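PDB 1XS5: membrane lipoprotein TpN32 from Treponema pallidum, which binds L-methionine and probably serves as the substrate-binding lipoprotein of an ABC-type uptake system. Local coordinates for residues A42-V47 with N55-V60; V77-V82 with A197-V202. One frame throughout, in Å; residues are numbered along the deposited sequence.

Interaction 1 of 2, residues A42-V47 with N55-V60. With MET (methionine), chain B.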
# COMPACT_ATOMS: atom_id res chain seq x y z
N ALA A 42 10.80 9.31 -3.05
CA ALA A 42 10.67 10.77 -3.03
C ALA A 42 9.72 11.28 -1.94
O ALA A 42 9.90 12.36 -1.34
CB ALA A 42 10.22 11.24 -4.41
N LEU A 43 8.66 10.52 -1.71
CA LEU A 43 7.69 10.92 -0.69
C LEU A 43 8.31 10.89 0.71
O LEU A 43 8.02 11.75 1.54
CB LEU A 43 6.48 9.96 -0.71
CG LEU A 43 5.39 10.27 -1.75
CD1 LEU A 43 4.65 9.01 -2.23
CD2 LEU A 43 4.41 11.25 -1.08
N ASN A 44 9.06 9.84 1.01
CA ASN A 44 9.67 9.76 2.34
C ASN A 44 10.85 10.72 2.51
O ASN A 44 11.03 11.29 3.59
CB ASN A 44 10.08 8.31 2.67
CG ASN A 44 8.89 7.47 3.16
OD1 ASN A 44 7.98 7.99 3.78
ND2 ASN A 44 8.93 6.16 2.91
N GLU A 45 11.63 10.91 1.46
CA GLU A 45 12.74 11.84 1.55
C GLU A 45 12.21 13.28 1.73
O GLU A 45 12.85 14.09 2.40
CB GLU A 45 13.61 11.76 0.29
CG GLU A 45 14.34 10.44 0.14
CD GLU A 45 15.33 10.41 -1.05
OE1 GLU A 45 15.10 11.11 -2.07
OE2 GLU A 45 16.33 9.66 -0.97
N ALA A 46 11.03 13.60 1.18
CA ALA A 46 10.52 14.97 1.30
C ALA A 46 10.08 15.21 2.74
O ALA A 46 10.21 16.35 3.26
CB ALA A 46 9.33 15.24 0.34
N VAL A 47 9.54 14.19 3.38
CA VAL A 47 9.18 14.37 4.80
C VAL A 47 10.51 14.49 5.62
O VAL A 47 10.62 15.35 6.51
CB VAL A 47 8.35 13.17 5.35
CG1 VAL A 47 8.29 13.23 6.91
CG2 VAL A 47 6.90 13.19 4.77
N ASN A 55 3.08 12.41 5.19
CA ASN A 55 2.73 11.78 3.94
C ASN A 55 1.76 10.69 4.22
O ASN A 55 1.61 10.24 5.37
CB ASN A 55 3.92 11.30 3.07
CG ASN A 55 4.75 10.18 3.67
OD1 ASN A 55 4.23 9.20 4.28
ND2 ASN A 55 6.08 10.28 3.45
N PHE A 56 1.04 10.30 3.17
CA PHE A 56 0.03 9.26 3.36
C PHE A 56 -0.00 8.35 2.13
O PHE A 56 -0.69 8.62 1.14
CB PHE A 56 -1.34 9.94 3.61
CG PHE A 56 -2.50 8.96 3.81
CD1 PHE A 56 -2.35 7.83 4.60
CD2 PHE A 56 -3.72 9.20 3.25
CE1 PHE A 56 -3.44 6.97 4.81
CE2 PHE A 56 -4.78 8.35 3.47
CZ PHE A 56 -4.63 7.25 4.25
N PHE A 57 0.77 7.26 2.19
CA PHE A 57 0.80 6.34 1.04
C PHE A 57 1.33 4.94 1.32
O PHE A 57 1.24 4.09 0.46
CB PHE A 57 1.71 6.90 -0.06
CG PHE A 57 3.19 6.67 0.21
CD1 PHE A 57 3.88 7.46 1.13
CD2 PHE A 57 3.89 5.66 -0.45
CE1 PHE A 57 5.26 7.26 1.37
CE2 PHE A 57 5.25 5.44 -0.23
CZ PHE A 57 5.94 6.25 0.68
N GLN A 58 1.85 4.69 2.54
CA GLN A 58 2.50 3.42 2.80
C GLN A 58 2.03 2.73 4.07
O GLN A 58 1.26 3.31 4.85
CB GLN A 58 4.01 3.69 2.96
CG GLN A 58 4.35 4.39 4.34
CD GLN A 58 5.70 5.15 4.37
OE1 GLN A 58 6.75 4.59 4.15
NE2 GLN A 58 5.65 6.42 4.66
N HIS A 59 2.54 1.51 4.28
CA HIS A 59 2.24 0.77 5.51
C HIS A 59 3.53 0.77 6.39
O HIS A 59 4.59 1.22 5.94
CB HIS A 59 1.74 -0.65 5.19
CG HIS A 59 2.53 -1.37 4.14
ND1 HIS A 59 3.87 -1.66 4.27
CD2 HIS A 59 2.14 -1.91 2.97
CE1 HIS A 59 4.27 -2.36 3.22
NE2 HIS A 59 3.23 -2.53 2.42
N VAL A 60 3.45 0.30 7.64
CA VAL A 60 4.62 0.34 8.50
C VAL A 60 5.87 -0.44 8.02
O VAL A 60 6.99 0.05 8.17
CB VAL A 60 4.25 -0.02 9.99
CG1 VAL A 60 5.52 -0.05 10.83
CG2 VAL A 60 3.32 1.07 10.56
N MET B . -1.33 1.37 -0.67
CA MET B . -0.23 0.34 -0.67
C MET B . -0.66 -1.02 -0.09
O MET B . -0.36 -2.07 -0.72
CB MET B . 0.98 0.86 0.14
CG MET B . 2.21 0.00 -0.07
SD MET B . 3.66 0.52 0.88
CE MET B . 4.21 1.92 -0.18
OXT MET B . -1.29 -1.03 0.99
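N44 and Q58 pair amide to amide, reaching for each other from opposite directions with two hydrogen bonds between them. Q58 NE2 gives to N44 OD1 at 2.9 Å, in the carbonyl plane on a lone pair, while N44 ND2 gives back to Q58 OE1 at 3.0 Å, nearly straight at 170°. The amide planes are 23° apart, a moderately twisted pair; turning either amide over alone would set O against O and N against N. A third amide joins from the side: N55 ND2 also donates to N44 OD1, at 3.0 Å, crossing N44 at about a right angle, and has a weak bond to L43 O as well. N44 OD1 thus takes two donors, which suits a buried oxygen, and Q58 OE1 has a further partner in H62 ND1.

Beside this network, F57 turns its ring toward the helix, with CG between the backbone N and the carbonyl carbon (chi1 79°). L43 CD1 sits over one face, 3.7 Å from the F57 ring centroid, in a CH-pi contact; Q58 CB lies over the opposite face, and N44 OD1 comes in at the edge. Q58 CB also touches the ligand, 3.6 Å from methionine CE. H59, whose NE2 bonds to N112, lays a ring face against the sulfur, with H59 NE2 3.4 Å from methionine SD. Residues 42-47 therefore back the part of the binding site that receives the methionine thioether, in the ligand cleft of a periplasmic binding protein.

Interaction 2 of 2, residues V77-V82 with A197-V202. With MET (methionine), chain B.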
# COMPACT_ATOMS: atom_id res chain seq x y z
N VAL A 77 1.84 7.90 12.91
CA VAL A 77 1.07 8.50 13.99
C VAL A 77 -0.30 7.83 14.09
O VAL A 77 -1.09 8.14 14.97
CB VAL A 77 0.87 10.04 13.83
CG1 VAL A 77 2.22 10.71 13.72
CG2 VAL A 77 -0.02 10.37 12.63
N GLY A 78 -0.56 6.87 13.20
CA GLY A 78 -1.81 6.16 13.24
C GLY A 78 -2.19 5.35 12.01
O GLY A 78 -1.87 5.74 10.88
N ASN A 79 -2.87 4.22 12.24
CA ASN A 79 -3.37 3.40 11.14
C ASN A 79 -4.64 4.05 10.65
O ASN A 79 -5.46 4.48 11.43
CB ASN A 79 -3.74 1.99 11.60
CG ASN A 79 -2.59 1.26 12.16
OD1 ASN A 79 -1.46 1.35 11.65
ND2 ASN A 79 -2.82 0.53 13.24
N VAL A 80 -4.81 4.09 9.34
CA VAL A 80 -5.97 4.70 8.72
C VAL A 80 -6.87 3.69 7.98
O VAL A 80 -8.11 3.68 8.14
CB VAL A 80 -5.51 5.78 7.67
CG1 VAL A 80 -6.70 6.39 7.03
CG2 VAL A 80 -4.67 6.88 8.37
N HIS A 81 -6.28 2.86 7.11
CA HIS A 81 -7.09 1.92 6.37
C HIS A 81 -6.26 0.72 5.92
O HIS A 81 -5.05 0.76 6.05
CB HIS A 81 -7.70 2.60 5.14
CG HIS A 81 -6.74 2.88 4.01
ND1 HIS A 81 -6.15 4.11 3.81
CD2 HIS A 81 -6.32 2.10 2.98
CE1 HIS A 81 -5.42 4.07 2.70
NE2 HIS A 81 -5.51 2.86 2.18
N VAL A 82 -6.95 -0.32 5.44
CA VAL A 82 -6.31 -1.55 4.95
C VAL A 82 -6.72 -1.71 3.48
O VAL A 82 -7.85 -1.39 3.13
CB VAL A 82 -6.75 -2.83 5.75
CG1 VAL A 82 -6.31 -2.71 7.23
CG2 VAL A 82 -8.27 -3.05 5.65
N ALA A 197 -1.71 -2.20 7.24
CA ALA A 197 -2.55 -1.00 7.29
C ALA A 197 -1.69 0.21 6.87
O ALA A 197 -0.51 0.33 7.24
CB ALA A 197 -3.09 -0.78 8.73
N ASN A 198 -2.30 1.10 6.09
CA ASN A 198 -1.65 2.31 5.60
C ASN A 198 -1.74 3.35 6.69
O ASN A 198 -2.79 3.52 7.33
CB ASN A 198 -2.33 2.79 4.32
CG ASN A 198 -1.92 1.96 3.09
OD1 ASN A 198 -1.78 2.50 1.99
ND2 ASN A 198 -1.70 0.64 3.28
N VAL A 199 -0.65 4.07 6.88
CA VAL A 199 -0.54 5.01 7.99
C VAL A 199 -0.17 6.43 7.58
O VAL A 199 0.39 6.67 6.50
CB VAL A 199 0.58 4.56 8.96
CG1 VAL A 199 0.14 3.34 9.78
CG2 VAL A 199 1.82 4.17 8.15
N LEU A 200 -0.47 7.37 8.49
CA LEU A 200 -0.14 8.77 8.28
C LEU A 200 1.27 8.84 8.89
O LEU A 200 1.46 8.46 10.03
CB LEU A 200 -1.12 9.65 9.05
CG LEU A 200 -0.82 11.14 8.91
CD1 LEU A 200 -0.88 11.50 7.38
CD2 LEU A 200 -1.83 11.97 9.75
N VAL A 201 2.25 9.37 8.15
CA VAL A 201 3.64 9.37 8.62
C VAL A 201 4.27 10.74 8.75
O VAL A 201 4.01 11.63 7.92
CB VAL A 201 4.50 8.49 7.64
CG1 VAL A 201 6.01 8.69 7.84
CG2 VAL A 201 4.10 7.00 7.85
N VAL A 202 5.06 10.92 9.81
CA VAL A 202 5.78 12.19 10.01
C VAL A 202 7.19 11.92 10.50
O VAL A 202 7.58 10.76 10.77
CB VAL A 202 5.07 13.14 11.03
CG1 VAL A 202 3.65 13.47 10.55
CG2 VAL A 202 5.04 12.47 12.43
N MET B . -1.33 1.37 -0.67
CA MET B . -0.23 0.34 -0.67
C MET B . -0.66 -1.02 -0.09
O MET B . -0.36 -2.07 -0.72
CB MET B . 0.98 0.86 0.14
CG MET B . 2.21 0.00 -0.07
SD MET B . 3.66 0.52 0.88
CE MET B . 4.21 1.92 -0.18
OXT MET B . -1.29 -1.03 0.99
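The shortest bond here runs from N198 N to H81 O, 2.8 Å; A197 CA, just before the strand, adds only a weak CA-H...O contact to H81 O at 3.3 Å. One residue earlier, V80 N gives to N198 O at 2.9 Å, so V80 and H81 both face the single residue N198. This is a classic beta bulge, and it shifts the antiparallel register by one between the N79-V199 pair and the H81-N198 pair. Beyond it the ladder goes on, with L200 N bonded to G78 O and V77 N to L200 O at 3.0 Å.

H81 and N198, paired across the strands, send their side chains to the same face. N198 CB stands over a face of the H81 imidazole, 3.9 Å from the ring centroid and offset toward the rim, with the ring and amide planes 35° apart. With CG beside its own backbone N (chi1 -78°), the N198 amide runs on past the ring to the ligand. There N198 OD1 accepts from the methionine amino N at 2.9 Å and N198 ND2 donates to carboxylate OXT at 2.9 Å, nearly straight at 168°. One amide thus reads both the amino and the carboxylate group. H14 NE2 also bonds to N198 OD1, while H81 NE2 pairs with E83 OE2; E83 OE1 in turn bonds to the methionine, making H81 a second-shell residue.

On the opposite face N79 OD1 rests against V199 CG1, the two side chains running alongside each other. Toward the far end V77 CG1 packs on V202 CG2 at 3.6 Å. Strand 198-203 runs between strands 74-82 and 54-59, strand 238-239 borders 74-82, and helix 210-219 packs on V80, L200 and V202.

How the interactions relate
From the N terminus, helix 40-49 leads through a short loop into strand 54-59, and interaction 1 closes that local turn of chain. After strand 74-82 the chain leaves to build the second sheet, with strands 86-88, 103-107, 149-153 and 167-170, and comes back as strand 198-203; interaction 2 closes that excursion of more than a hundred residues. The two contacts are in series, neither nesting nor crossing. They meet within one sheet, where strands 54-59 and 198-203 are neighbours and Q58 O lies 2.9 Å from V199 N. Together they tie helix 40-49 to that sheet and address opposite ends of the methionine: its thioether in interaction 1, its amino and carboxylate groups in interaction 2.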